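Local structure of uncharacterized protein (3Q6A) at residues F17-D22 with G27-S32; S33-W38 with K42-R47; N58-E63 with A69-A74; T78-E83 with V89-E94. The protein is of unknown function but belongs to the AHA1 family, in the Bet v 1-like clan, and may, like its namesake, act on a protein partner. One frame throughout, in Å; residues are numbered along the deposited sequence.

Contact 1: residues F17-D22 with G27-S32; sequences FEAFVD and GGFWFS
F20 and F29 meet as a T-shaped pair: the rim of the F29 ring stands over the centre of one F20 face, CE1 and CZ leading. The centroids are 5.0 Å apart and the planes stand at 78°. W30 joins them from another direction. Its CZ3 lies in the plane of the F20 ring, 3.7 Å from F20 CE2, so these two rings touch rim to rim with neither lying over the other, although their planes are perpendicular. F20, F29 and W30 therefore form an aromatic cluster in which F20 gives a face to one neighbour and an edge to the other.

The torsions set this up. F29 turns its ring back between its own N and carbonyl carbon (chi1 69°), toward the helix, whereas W30 swings its indole anti to its N (chi1 -159°) and so reaches the rim of F20.

The aliphatic part is small: A19 CB sits 3.9 Å from F29 CE2. A19 also offers its carbonyl oxygen to the F29 edge, with O 3.2 Å from CE2 and in the ring plane, where the weakly positive ring hydrogens point.

The only polar group on these rings, W30 NE1, is bonded to I133 O near the C-terminus. F31 lays CE2 over the centre of an indole face.

All four touching residues are buried. M115 and L119 of helix 102-125 pack against both F20 and F29, I79 of strand 75-84 meets F20 and W30, and the F81 ring meets F20, so helix 13-21 and the following loop close together over the sheet.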
loop_
_atom_site.group_PDB
_atom_site.type_symbol
_atom_site.label_atom_id
_atom_site.label_comp_id
_atom_site.label_asym_id
_atom_site.label_seq_id
_atom_site.Cartn_x
_atom_site.Cartn_y
_atom_site.Cartn_z
ATOM N N PHE D 17 7.928 10.903 12.745
ATOM C CA PHE D 17 8.138 10.233 14.028
ATOM C C PHE D 17 6.957 10.541 14.939
ATOM O O PHE D 17 6.375 9.640 15.545
ATOM C CB PHE D 17 9.441 10.725 14.676
ATOM C CG PHE D 17 9.683 10.180 16.070
ATOM C CD1 PHE D 17 10.278 8.931 16.256
ATOM C CD2 PHE D 17 9.307 10.918 17.188
ATOM C CE1 PHE D 17 10.494 8.426 17.548
ATOM C CE2 PHE D 17 9.515 10.424 18.479
ATOM C CZ PHE D 17 10.111 9.177 18.655
ATOM N N GLU D 18 6.591 11.819 15.013
ATOM C CA GLU D 18 5.483 12.251 15.847
ATOM C C GLU D 18 4.161 11.605 15.462
ATOM O O GLU D 18 3.305 11.382 16.317
ATOM C CB GLU D 18 5.325 13.771 15.794
ATOM C CG GLU D 18 6.381 14.556 16.571
ATOM C CD GLU D 18 6.378 14.259 18.074
ATOM O OE1 GLU D 18 5.313 14.389 18.717
ATOM O OE2 GLU D 18 7.446 13.897 18.603
ATOM N N ALA D 19 3.986 11.323 14.170
ATOM C CA ALA D 19 2.760 10.707 13.686
ATOM C C ALA D 19 2.488 9.372 14.377
ATOM O O ALA D 19 1.324 9.020 14.603
ATOM C CB ALA D 19 2.833 10.512 12.156
ATOM N N PHE D 20 3.545 8.642 14.714
ATOM C CA PHE D 20 3.391 7.346 15.383
ATOM C C PHE D 20 3.216 7.470 16.901
ATOM O O PHE D 20 2.244 6.962 17.461
ATOM C CB PHE D 20 4.605 6.431 15.137
ATOM C CG PHE D 20 4.705 5.859 13.729
ATOM C CD1 PHE D 20 5.321 6.578 12.696
ATOM C CD2 PHE D 20 4.225 4.576 13.455
ATOM C CE1 PHE D 20 5.458 6.022 11.409
ATOM C CE2 PHE D 20 4.355 4.003 12.178
ATOM C CZ PHE D 20 4.976 4.730 11.150
ATOM N N VAL D 21 4.156 8.149 17.562
ATOM C CA VAL D 21 4.122 8.269 19.022
ATOM C C VAL D 21 3.047 9.157 19.646
ATOM O O VAL D 21 2.692 8.966 20.811
ATOM C CB VAL D 21 5.500 8.727 19.589
ATOM C CG1 VAL D 21 6.616 7.816 19.083
ATOM C CG2 VAL D 21 5.777 10.178 19.210
ATOM N N ASP D 22 2.532 10.123 18.897
ATOM C CA ASP D 22 1.511 11.020 19.432
ATOM C C ASP D 22 0.123 10.390 19.405
ATOM O O ASP D 22 -0.461 10.200 18.339
ATOM C CB ASP D 22 1.489 12.323 18.642
ATOM C CG ASP D 22 0.622 13.385 19.292
ATOM O OD1 ASP D 22 -0.488 13.059 19.772
ATOM O OD2 ASP D 22 1.050 14.555 19.308
ATOM N N GLY D 27 -4.201 7.843 14.872
ATOM C CA GLY D 27 -5.509 7.526 14.320
ATOM C C GLY D 27 -5.718 7.886 12.861
ATOM O O GLY D 27 -6.649 7.403 12.215
ATOM N N GLY D 28 -4.849 8.731 12.326
ATOM C CA GLY D 28 -5.011 9.126 10.944
ATOM C C GLY D 28 -4.507 8.105 9.942
ATOM O O GLY D 28 -4.754 8.261 8.748
ATOM N N PHE D 29 -3.802 7.071 10.400
ATOM C CA PHE D 29 -3.270 6.079 9.462
ATOM C C PHE D 29 -3.122 4.650 10.008
ATOM O O PHE D 29 -2.904 3.710 9.249
ATOM C CB PHE D 29 -1.911 6.560 8.938
ATOM C CG PHE D 29 -0.819 6.561 9.989
ATOM C CD1 PHE D 29 0.101 5.512 10.059
ATOM C CD2 PHE D 29 -0.743 7.582 10.931
ATOM C CE1 PHE D 29 1.087 5.473 11.056
ATOM C CE2 PHE D 29 0.234 7.557 11.938
ATOM C CZ PHE D 29 1.155 6.500 12.002
ATOM N N TRP D 30 -3.232 4.475 11.318
ATOM C CA TRP D 30 -3.068 3.147 11.887
ATOM C C TRP D 30 -4.092 2.933 13.001
ATOM O O TRP D 30 -5.285 3.127 12.784
ATOM C CB TRP D 30 -1.640 3.010 12.402
ATOM C CG TRP D 30 -1.149 1.610 12.554
ATOM C CD1 TRP D 30 -1.846 0.456 12.333
ATOM C CD2 TRP D 30 0.169 1.217 12.943
ATOM N NE1 TRP D 30 -1.037 -0.631 12.562
ATOM C CE2 TRP D 30 0.205 -0.189 12.940
ATOM C CE3 TRP D 30 1.326 1.923 13.298
ATOM C CZ2 TRP D 30 1.357 -0.908 13.277
ATOM C CZ3 TRP D 30 2.462 1.218 13.631
ATOM C CH2 TRP D 30 2.473 -0.189 13.621
ATOM N N PHE D 31 -3.635 2.557 14.189
ATOM C CA PHE D 31 -4.544 2.339 15.316
ATOM C C PHE D 31 -5.470 3.530 15.541
ATOM O O PHE D 31 -5.079 4.690 15.352
ATOM C CB PHE D 31 -3.740 2.064 16.586
ATOM C CG PHE D 31 -2.785 0.920 16.454
ATOM C CD1 PHE D 31 -3.255 -0.391 16.389
ATOM C CD2 PHE D 31 -1.417 1.143 16.372
ATOM C CE1 PHE D 31 -2.377 -1.456 16.245
ATOM C CE2 PHE D 31 -0.523 0.080 16.226
ATOM C CZ PHE D 31 -1.006 -1.223 16.163
ATOM N N SER D 32 -6.701 3.230 15.946
ATOM C CA SER D 32 -7.725 4.239 16.203
ATOM C C SER D 32 -7.309 5.158 17.350
ATOM O O SER D 32 -7.646 6.347 17.365
ATOM C CB SER D 32 -9.043 3.554 16.576
ATOM O OG SER D 32 -9.302 2.451 15.726
#

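Contact 2: residues S33-W38 with K42-R47; sequences SSSERW and KTITLR
S35 OG accepts the backbone N-H of T45 in the shortest sound polar bond of this hairpin, 2.8 Å and nearly straight at 173°. The hairpin joins the short strand 33-34 to strand 43-48 at the edge of the antiparallel sheet. With OG lying between its own N and carbonyl carbon (chi1 58°), S35 turns its hydroxyl inward, and a side chain takes the place of a backbone acceptor as the chain leaves the strand. I44 CG2 flanks the same oxygen.

The regular pairing lies at S33 and R47, an antiparallel hydrogen-bonded pair: R47 N reaches S33 O at 3.0 Å. Beside it, S33 OG rests 3.1 Å from R47 CB, while the rest of the arginine bends away at chi2 and chi3.

The face carrying L46 is mainly apolar, with S34 OG against it, 3.7 Å from L46 CD2. W38 starts out pointing away from the strand, but its indole folds back so that W38 CZ2 lies 3.9 Å from the L46 CD2 methyl and W38 CD1 4.1 Å from I44 CG1; the tryptophan side chain crosses each of the two at about a right angle. I59 of strand 53-63 backs W38 and I44, and V21 of helix 13-21 also touches the tryptophan. Farther round, the aliphatic part of E36 covers the tip of I44, with E36 CG only 3.3 Å from I44 CD1.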
loop_
_atom_site.group_PDB
_atom_site.type_symbol
_atom_site.label_atom_id
_atom_site.label_comp_id
_atom_site.label_asym_id
_atom_site.label_seq_id
_atom_site.Cartn_x
_atom_site.Cartn_y
_atom_site.Cartn_z
ATOM N N SER D 33 -6.583 4.600 18.311
ATOM C CA SER D 33 -6.145 5.377 19.460
ATOM C C SER D 33 -5.022 4.696 20.222
ATOM O O SER D 33 -4.820 3.486 20.106
ATOM C CB SER D 33 -7.328 5.616 20.405
ATOM O OG SER D 33 -7.860 4.382 20.865
ATOM N N SER D 34 -4.288 5.489 20.998
ATOM C CA SER D 34 -3.189 4.984 21.813
ATOM C C SER D 34 -3.449 5.431 23.246
ATOM O O SER D 34 -4.100 6.453 23.469
ATOM C CB SER D 34 -1.860 5.554 21.326
ATOM O OG SER D 34 -1.652 5.217 19.967
ATOM N N SER D 35 -2.945 4.670 24.214
ATOM C CA SER D 35 -3.154 5.009 25.615
ATOM C C SER D 35 -2.331 6.237 26.000
ATOM O O SER D 35 -2.813 7.124 26.702
ATOM C CB SER D 35 -2.791 3.814 26.504
ATOM O OG SER D 35 -1.444 3.412 26.313
ATOM N N GLU D 36 -1.089 6.286 25.529
ATOM C CA GLU D 36 -0.206 7.411 25.815
ATOM C C GLU D 36 0.928 7.455 24.795
ATOM O O GLU D 36 1.086 6.529 23.994
ATOM C CB GLU D 36 0.371 7.292 27.230
ATOM C CG GLU D 36 1.191 6.035 27.475
ATOM C CD GLU D 36 1.864 6.015 28.840
ATOM O OE1 GLU D 36 2.668 6.929 29.132
ATOM O OE2 GLU D 36 1.594 5.081 29.625
ATOM N N ARG D 37 1.712 8.530 24.832
ATOM C CA ARG D 37 2.826 8.703 23.911
ATOM C C ARG D 37 3.796 7.532 24.012
ATOM O O ARG D 37 4.052 7.003 25.094
ATOM C CB ARG D 37 3.561 10.017 24.205
ATOM C CG ARG D 37 4.759 10.282 23.301
ATOM C CD ARG D 37 5.573 11.489 23.767
ATOM N NE ARG D 37 6.785 11.674 22.967
ATOM C CZ ARG D 37 6.859 12.394 21.848
ATOM N NH1 ARG D 37 5.790 13.023 21.377
ATOM N NH2 ARG D 37 8.004 12.466 21.187
ATOM N N TRP D 38 4.339 7.130 22.875
ATOM C CA TRP D 38 5.270 6.019 22.834
ATOM C C TRP D 38 6.620 6.393 23.448
ATOM O O TRP D 38 7.346 7.232 22.913
ATOM C CB TRP D 38 5.444 5.551 21.387
ATOM C CG TRP D 38 4.177 5.008 20.774
ATOM C CD1 TRP D 38 2.898 5.189 21.224
ATOM C CD2 TRP D 38 4.074 4.199 19.598
ATOM N NE1 TRP D 38 2.007 4.537 20.405
ATOM C CE2 TRP D 38 2.703 3.923 19.398
ATOM C CE3 TRP D 38 5.007 3.680 18.692
ATOM C CZ2 TRP D 38 2.244 3.147 18.326
ATOM C CZ3 TRP D 38 4.549 2.907 17.625
ATOM C CH2 TRP D 38 3.179 2.650 17.456
ATOM N N LYS D 42 7.565 1.884 28.144
ATOM C CA LYS D 42 6.168 2.042 28.540
ATOM C C LYS D 42 5.300 1.032 27.791
ATOM O O LYS D 42 5.542 0.755 26.618
ATOM C CB LYS D 42 5.687 3.459 28.236
ATOM C CG LYS D 42 6.405 4.536 29.036
ATOM C CD LYS D 42 6.056 4.435 30.508
ATOM C CE LYS D 42 6.806 5.469 31.328
ATOM N NZ LYS D 42 8.265 5.188 31.343
ATOM N N THR D 43 4.302 0.474 28.472
ATOM C CA THR D 43 3.412 -0.497 27.840
ATOM C C THR D 43 2.181 0.269 27.362
ATOM O O THR D 43 1.444 0.845 28.158
ATOM C CB THR D 43 3.021 -1.631 28.832
ATOM O OG1 THR D 43 2.374 -2.689 28.117
ATOM C CG2 THR D 43 2.086 -1.104 29.914
ATOM N N ILE D 44 1.975 0.294 26.046
ATOM C CA ILE D 44 0.868 1.038 25.443
ATOM C C ILE D 44 -0.348 0.220 25.036
ATOM O O ILE D 44 -0.221 -0.888 24.529
ATOM C CB ILE D 44 1.339 1.795 24.162
ATOM C CG1 ILE D 44 2.582 2.637 24.467
ATOM C CG2 ILE D 44 0.219 2.664 23.636
ATOM C CD1 ILE D 44 2.349 3.772 25.430
ATOM N N THR D 45 -1.528 0.796 25.233
ATOM C CA THR D 45 -2.763 0.136 24.855
ATOM C C THR D 45 -3.194 0.700 23.504
ATOM O O THR D 45 -3.578 1.865 23.396
ATOM C CB THR D 45 -3.864 0.384 25.896
ATOM O OG1 THR D 45 -3.418 -0.086 27.177
ATOM C CG2 THR D 45 -5.147 -0.345 25.497
ATOM N N LEU D 46 -3.122 -0.145 22.478
ATOM C CA LEU D 46 -3.474 0.232 21.112
ATOM C C LEU D 46 -4.863 -0.268 20.735
ATOM O O LEU D 46 -5.103 -1.472 20.655
ATOM C CB LEU D 46 -2.422 -0.336 20.159
ATOM C CG LEU D 46 -1.017 0.177 20.499
ATOM C CD1 LEU D 46 0.040 -0.626 19.793
ATOM C CD2 LEU D 46 -0.924 1.643 20.125
ATOM N N ARG D 47 -5.773 0.666 20.502
ATOM C CA ARG D 47 -7.145 0.334 20.156
ATOM C C ARG D 47 -7.436 0.345 18.663
ATOM O O ARG D 47 -6.820 1.086 17.892
ATOM C CB ARG D 47 -8.106 1.306 20.847
ATOM C CG ARG D 47 -8.223 1.141 22.356
ATOM C CD ARG D 47 -9.005 -0.106 22.701
ATOM N NE ARG D 47 -10.246 -0.181 21.937
ATOM C CZ ARG D 47 -11.132 -1.166 22.038
ATOM N NH1 ARG D 47 -10.919 -2.171 22.880
ATOM N NH2 ARG D 47 -12.224 -1.156 21.285
#

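Contact 3: residues N58-E63 with A69-A74; sequences NIERVE and AFTWGA
This is a strand-to-strand contact at a break in the pairing of the hairpin formed by strands 53-63 and 67-72, inside the antiparallel sheet. R61 and A69 are an antiparallel hydrogen-bonded pair, and A69 N gives a 2.7 Å bond to R61 O. In return A69 O is approached by two consecutive amides. The firmer is E60 N at 2.8 Å, although bent to 131° at the hydrogen; R61 N is farther off at 3.4 Å and weak. One carbonyl thus serves both residues of the bulged strand, E60 and R61.

The side chains follow this kink. CB of R61 and CB of A69 lie side by side on one face of the sheet, 3.9 Å apart. E60 runs along the neighbouring strand past F70, extended beyond CG (chi2 166°), which carries its carboxylate as far as T71. There T71 OG1 donates to E60 OE2 at 2.5 Å, and the carboxylate oxygen accepts through its syn lone pair. E60 is exposed, so this bond lies on the outer surface of the hairpin.

R61 bends at chi3 and carries its guanidinium forward along its own strand, where NH2 makes a salt bridge to E63 OE2. F70 goes elsewhere: only its CB meets this segment, at N58 O, while the ring packs on I57 and I77.

Two successive residues, E60 and R61, facing the single residue A69 across an antiparallel pair make a classic beta bulge, which breaks the regularity of strand 53-63.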
loop_
_atom_site.group_PDB
_atom_site.type_symbol
_atom_site.label_atom_id
_atom_site.label_comp_id
_atom_site.label_asym_id
_atom_site.label_seq_id
_atom_site.Cartn_x
_atom_site.Cartn_y
_atom_site.Cartn_z
ATOM N N ASN D 58 4.631 -3.175 24.689
ATOM C CA ASN D 58 5.640 -2.455 25.451
ATOM C C ASN D 58 6.741 -1.982 24.509
ATOM O O ASN D 58 7.347 -2.773 23.788
ATOM C CB ASN D 58 6.256 -3.343 26.534
ATOM C CG ASN D 58 7.390 -2.646 27.282
ATOM O OD1 ASN D 58 7.197 -1.584 27.872
ATOM N ND2 ASN D 58 8.575 -3.243 27.255
ATOM N N ILE D 59 6.993 -0.681 24.526
ATOM C CA ILE D 59 8.022 -0.087 23.686
ATOM C C ILE D 59 9.403 -0.437 24.216
ATOM O O ILE D 59 9.793 0.006 25.295
ATOM C CB ILE D 59 7.837 1.419 23.644
ATOM C CG1 ILE D 59 6.461 1.727 23.065
ATOM C CG2 ILE D 59 8.912 2.061 22.804
ATOM C CD1 ILE D 59 5.860 3.003 23.567
ATOM N N GLU D 60 10.134 -1.235 23.447
ATOM C CA GLU D 60 11.470 -1.675 23.829
ATOM C C GLU D 60 12.574 -0.618 23.732
ATOM O O GLU D 60 13.267 -0.350 24.712
ATOM C CB GLU D 60 11.853 -2.905 23.008
ATOM C CG GLU D 60 11.117 -4.157 23.446
ATOM C CD GLU D 60 11.224 -5.295 22.455
ATOM O OE1 GLU D 60 12.281 -5.427 21.796
ATOM O OE2 GLU D 60 10.246 -6.067 22.347
ATOM N N ARG D 61 12.742 -0.020 22.561
ATOM C CA ARG D 61 13.778 0.990 22.366
ATOM C C ARG D 61 13.212 2.132 21.550
ATOM O O ARG D 61 12.447 1.908 20.613
ATOM C CB ARG D 61 14.974 0.391 21.617
ATOM C CG ARG D 61 15.489 -0.895 22.225
ATOM C CD ARG D 61 16.569 -1.559 21.375
ATOM N NE ARG D 61 17.772 -0.739 21.239
ATOM C CZ ARG D 61 17.949 0.186 20.299
ATOM N NH1 ARG D 61 17.001 0.414 19.401
ATOM N NH2 ARG D 61 19.081 0.880 20.255
ATOM N N VAL D 62 13.590 3.353 21.914
ATOM C CA VAL D 62 13.135 4.544 21.206
ATOM C C VAL D 62 14.259 5.564 21.092
ATOM O O VAL D 62 14.867 5.954 22.092
ATOM C CB VAL D 62 11.944 5.218 21.913
ATOM C CG1 VAL D 62 11.718 6.608 21.350
ATOM C CG2 VAL D 62 10.699 4.390 21.722
ATOM N N GLU D 63 14.542 5.959 19.855
ATOM C CA GLU D 63 15.554 6.963 19.549
ATOM C C GLU D 63 14.752 8.083 18.884
ATOM O O GLU D 63 14.253 7.925 17.766
ATOM C CB GLU D 63 16.599 6.378 18.596
ATOM C CG GLU D 63 17.532 5.379 19.256
ATOM C CD GLU D 63 18.394 4.623 18.260
ATOM O OE1 GLU D 63 18.915 5.252 17.313
ATOM O OE2 GLU D 63 18.559 3.397 18.425
ATOM N N ALA D 69 11.237 0.621 18.621
ATOM C CA ALA D 69 11.372 -0.824 18.561
ATOM C C ALA D 69 10.447 -1.495 19.557
ATOM O O ALA D 69 10.161 -0.954 20.630
ATOM C CB ALA D 69 12.810 -1.230 18.821
ATOM N N PHE D 70 9.971 -2.676 19.178
ATOM C CA PHE D 70 9.069 -3.446 20.017
ATOM C C PHE D 70 8.856 -4.812 19.384
ATOM O O PHE D 70 9.464 -5.132 18.365
ATOM C CB PHE D 70 7.741 -2.700 20.184
ATOM C CG PHE D 70 6.965 -2.526 18.901
ATOM C CD1 PHE D 70 6.016 -3.471 18.504
ATOM C CD2 PHE D 70 7.193 -1.421 18.085
ATOM C CE1 PHE D 70 5.306 -3.311 17.308
ATOM C CE2 PHE D 70 6.497 -1.253 16.892
ATOM C CZ PHE D 70 5.548 -2.203 16.504
ATOM N N THR D 71 8.006 -5.629 20.000
ATOM C CA THR D 71 7.740 -6.963 19.485
ATOM C C THR D 71 6.242 -7.257 19.440
ATOM O O THR D 71 5.446 -6.685 20.192
ATOM C CB THR D 71 8.416 -8.068 20.370
ATOM O OG1 THR D 71 9.805 -7.765 20.556
ATOM C CG2 THR D 71 8.327 -9.440 19.695
ATOM N N TRP D 72 5.863 -8.136 18.527
ATOM C CA TRP D 72 4.479 -8.559 18.427
ATOM C C TRP D 72 4.454 -9.977 17.877
ATOM O O TRP D 72 5.138 -10.286 16.889
ATOM C CB TRP D 72 3.659 -7.639 17.528
ATOM C CG TRP D 72 2.243 -8.065 17.537
ATOM C CD1 TRP D 72 1.591 -8.795 16.573
ATOM C CD2 TRP D 72 1.327 -7.928 18.627
ATOM N NE1 TRP D 72 0.331 -9.123 17.009
ATOM C CE2 TRP D 72 0.142 -8.603 18.265
ATOM C CE3 TRP D 72 1.396 -7.304 19.881
ATOM C CZ2 TRP D 72 -0.964 -8.668 19.110
ATOM C CZ3 TRP D 72 0.298 -7.370 20.721
ATOM C CH2 TRP D 72 -0.870 -8.050 20.331
ATOM N N GLY D 73 3.691 -10.852 18.531
ATOM C CA GLY D 73 3.609 -12.228 18.072
ATOM C C GLY D 73 4.969 -12.880 18.047
ATOM O O GLY D 73 5.224 -13.798 17.261
ATOM N N ALA D 74 5.853 -12.401 18.921
ATOM C CA ALA D 74 7.214 -12.915 19.036
ATOM C C ALA D 74 8.096 -12.498 17.862
ATOM O O ALA D 74 9.192 -13.026 17.679
ATOM C CB ALA D 74 7.202 -14.438 19.181
#

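Contact 4: residues T78-E83 with V89-E94; sequences TIQFEE and VVTTTE
F81 and V90 face each other as a non-hydrogen-bonded pair, and the phenyl ring is met obliquely by the valine: F81 CD2 lies 4.3 Å from V90 CG2. Next along the same face I79 and V90 lie side by side pointing the same way, with I79 CG2 3.9 Å from V90 CG1. Among the other flat groups, the Q80 amide stands on the opposite face of the sheet, where its NE2 gives a hydrogen to a water.

That water is gripped four ways: it accepts from Q80 NE2 at 2.7 Å, donates to T91 O at 2.8 Å, and bonds to T78 OG1 and T93 OG1. T78 sets its OG1 between its own N and carbonyl carbon (chi1 58°), which brings it beside T93, OG1 3.4 Å from T93 CB. A second water lies 2.7 Å from both T91 OG1 and V89 O, bonding to each, and reaches E82 OE1 weakly.

Six backbone bonds join the strands, two each for T78 with T93, Q80 with T91 and E82 with V89. The straightest is Q80 N to T91 O, 2.9 Å and 174°.

The strands run antiparallel, their directions 161° apart, in the body of the sheet: strand 3-9 lies along 87-94, and strand 67-72 along 75-84. Their apolar face turns to the helices, with V90 packing on V16 of helix 13-21 and on L116 and L119 of helix 102-125, while F81 packs on R13 and V16.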
loop_
_atom_site.group_PDB
_atom_site.type_symbol
_atom_site.label_atom_id
_atom_site.label_comp_id
_atom_site.label_asym_id
_atom_site.label_seq_id
_atom_site.Cartn_x
_atom_site.Cartn_y
_atom_site.Cartn_z
ATOM N N THR D 78 10.896 -2.967 14.176
ATOM C CA THR D 78 11.562 -1.676 14.292
ATOM C C THR D 78 11.014 -0.782 13.193
ATOM O O THR D 78 10.780 -1.242 12.068
ATOM C CB THR D 78 13.089 -1.774 14.089
ATOM O OG1 THR D 78 13.359 -2.337 12.804
ATOM C CG2 THR D 78 13.728 -2.630 15.164
ATOM N N ILE D 79 10.768 0.476 13.547
ATOM C CA ILE D 79 10.287 1.473 12.610
ATOM C C ILE D 79 11.366 2.542 12.651
ATOM O O ILE D 79 11.558 3.186 13.678
ATOM C CB ILE D 79 8.954 2.046 13.049
ATOM C CG1 ILE D 79 7.923 0.903 13.173
ATOM C CG2 ILE D 79 8.473 3.060 12.020
ATOM C CD1 ILE D 79 6.555 1.344 13.647
ATOM N N GLN D 80 12.094 2.691 11.547
ATOM C CA GLN D 80 13.201 3.652 11.482
ATOM C C GLN D 80 12.845 4.835 10.609
ATOM O O GLN D 80 12.041 4.706 9.692
ATOM C CB GLN D 80 14.443 2.979 10.915
ATOM C CG GLN D 80 14.841 1.703 11.627
ATOM C CD GLN D 80 16.063 1.067 11.011
ATOM O OE1 GLN D 80 17.159 1.626 11.068
ATOM N NE2 GLN D 80 15.888 -0.099 10.412
ATOM N N PHE D 81 13.448 5.985 10.902
ATOM C CA PHE D 81 13.206 7.201 10.144
ATOM C C PHE D 81 14.543 7.815 9.723
ATOM O O PHE D 81 15.353 8.174 10.576
ATOM C CB PHE D 81 12.415 8.203 10.991
ATOM C CG PHE D 81 11.209 7.615 11.676
ATOM C CD1 PHE D 81 11.358 6.743 12.752
ATOM C CD2 PHE D 81 9.920 7.917 11.238
ATOM C CE1 PHE D 81 10.243 6.177 13.380
ATOM C CE2 PHE D 81 8.799 7.361 11.855
ATOM C CZ PHE D 81 8.961 6.486 12.931
ATOM N N GLU D 82 14.768 7.911 8.410
ATOM C CA GLU D 82 15.993 8.481 7.850
ATOM C C GLU D 82 15.657 9.704 7.008
ATOM O O GLU D 82 14.580 9.796 6.403
ATOM C CB GLU D 82 16.717 7.491 6.939
ATOM C CG GLU D 82 17.226 6.222 7.574
ATOM C CD GLU D 82 17.916 5.341 6.552
ATOM O OE1 GLU D 82 17.283 5.038 5.519
ATOM O OE2 GLU D 82 19.087 4.955 6.773
ATOM N N GLU D 83 16.580 10.655 6.957
ATOM C CA GLU D 83 16.325 11.839 6.158
ATOM C C GLU D 83 16.565 11.537 4.695
ATOM O O GLU D 83 17.445 10.733 4.349
ATOM C CB GLU D 83 17.240 12.995 6.600
ATOM C CG GLU D 83 16.835 13.639 7.904
ATOM C CD GLU D 83 17.519 14.975 8.108
ATOM O OE1 GLU D 83 18.746 14.979 8.321
ATOM O OE2 GLU D 83 16.829 16.017 8.038
ATOM N N VAL D 89 12.428 8.825 4.819
ATOM C CA VAL D 89 12.220 7.463 4.338
ATOM C C VAL D 89 11.950 6.656 5.596
ATOM O O VAL D 89 12.783 6.626 6.498
ATOM C CB VAL D 89 13.448 6.877 3.644
ATOM C CG1 VAL D 89 13.255 5.379 3.414
ATOM C CG2 VAL D 89 13.662 7.594 2.297
ATOM N N VAL D 90 10.783 6.023 5.659
ATOM C CA VAL D 90 10.434 5.201 6.811
ATOM C C VAL D 90 10.747 3.758 6.434
ATOM O O VAL D 90 10.411 3.301 5.339
ATOM C CB VAL D 90 8.931 5.302 7.156
ATOM C CG1 VAL D 90 8.629 4.469 8.421
ATOM C CG2 VAL D 90 8.530 6.748 7.349
ATOM N N THR D 91 11.404 3.035 7.327
ATOM C CA THR D 91 11.731 1.660 7.046
ATOM C C THR D 91 11.149 0.790 8.135
ATOM O O THR D 91 11.565 0.892 9.286
ATOM C CB THR D 91 13.248 1.437 7.009
ATOM O OG1 THR D 91 13.833 2.322 6.047
ATOM C CG2 THR D 91 13.564 0.004 6.612
ATOM N N THR D 92 10.173 -0.044 7.781
ATOM C CA THR D 92 9.587 -0.949 8.767
ATOM C C THR D 92 10.254 -2.309 8.583
ATOM O O THR D 92 10.501 -2.752 7.462
ATOM C CB THR D 92 8.042 -1.100 8.602
ATOM O OG1 THR D 92 7.736 -1.488 7.258
ATOM C CG2 THR D 92 7.326 0.199 8.935
ATOM N N THR D 93 10.573 -2.960 9.697
ATOM C CA THR D 93 11.191 -4.271 9.656
ATOM C C THR D 93 10.510 -5.188 10.668
ATOM O O THR D 93 10.439 -4.873 11.860
ATOM C CB THR D 93 12.693 -4.212 9.997
ATOM O OG1 THR D 93 13.386 -3.439 9.008
ATOM C CG2 THR D 93 13.277 -5.611 10.022
ATOM N N GLU D 94 9.972 -6.299 10.179
ATOM C CA GLU D 94 9.329 -7.282 11.061
ATOM C C GLU D 94 10.144 -8.542 10.821
ATOM O O GLU D 94 10.104 -9.139 9.746
ATOM C CB GLU D 94 7.852 -7.482 10.699
ATOM C CG GLU D 94 7.206 -8.601 11.513
ATOM C CD GLU D 94 5.699 -8.691 11.341
ATOM O OE1 GLU D 94 5.176 -8.317 10.273
ATOM O OE2 GLU D 94 5.036 -9.163 12.287
HETATM O O HOH W 1 13.373 -0.961 10.246
HETATM O O HOH W 2 14.427 4.617 7.235
#

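How the contacts relate
The four contacts follow one another along the chain without overlap, and contacts 2, 3 and 4 are alternate hairpin pairings of one antiparallel sheet. Contact 2 lies at its 33-34 edge and contact 4 toward the strand 3-9 edge, their centres about 19 Å apart with no touch; contact 3 sits about 12 Å and 13 Å from them. A probable K42 O to I59 N hydrogen bond links contacts 2 and 3. Contact 1 pairs helix 13-21 with the loop that follows it; an E18-R37 salt bridge ties it to contact 2, and F20 meets F81 and I79 of contact 4. Helices packed on a curved antiparallel sheet are consistent with the Bet v 1-like clan.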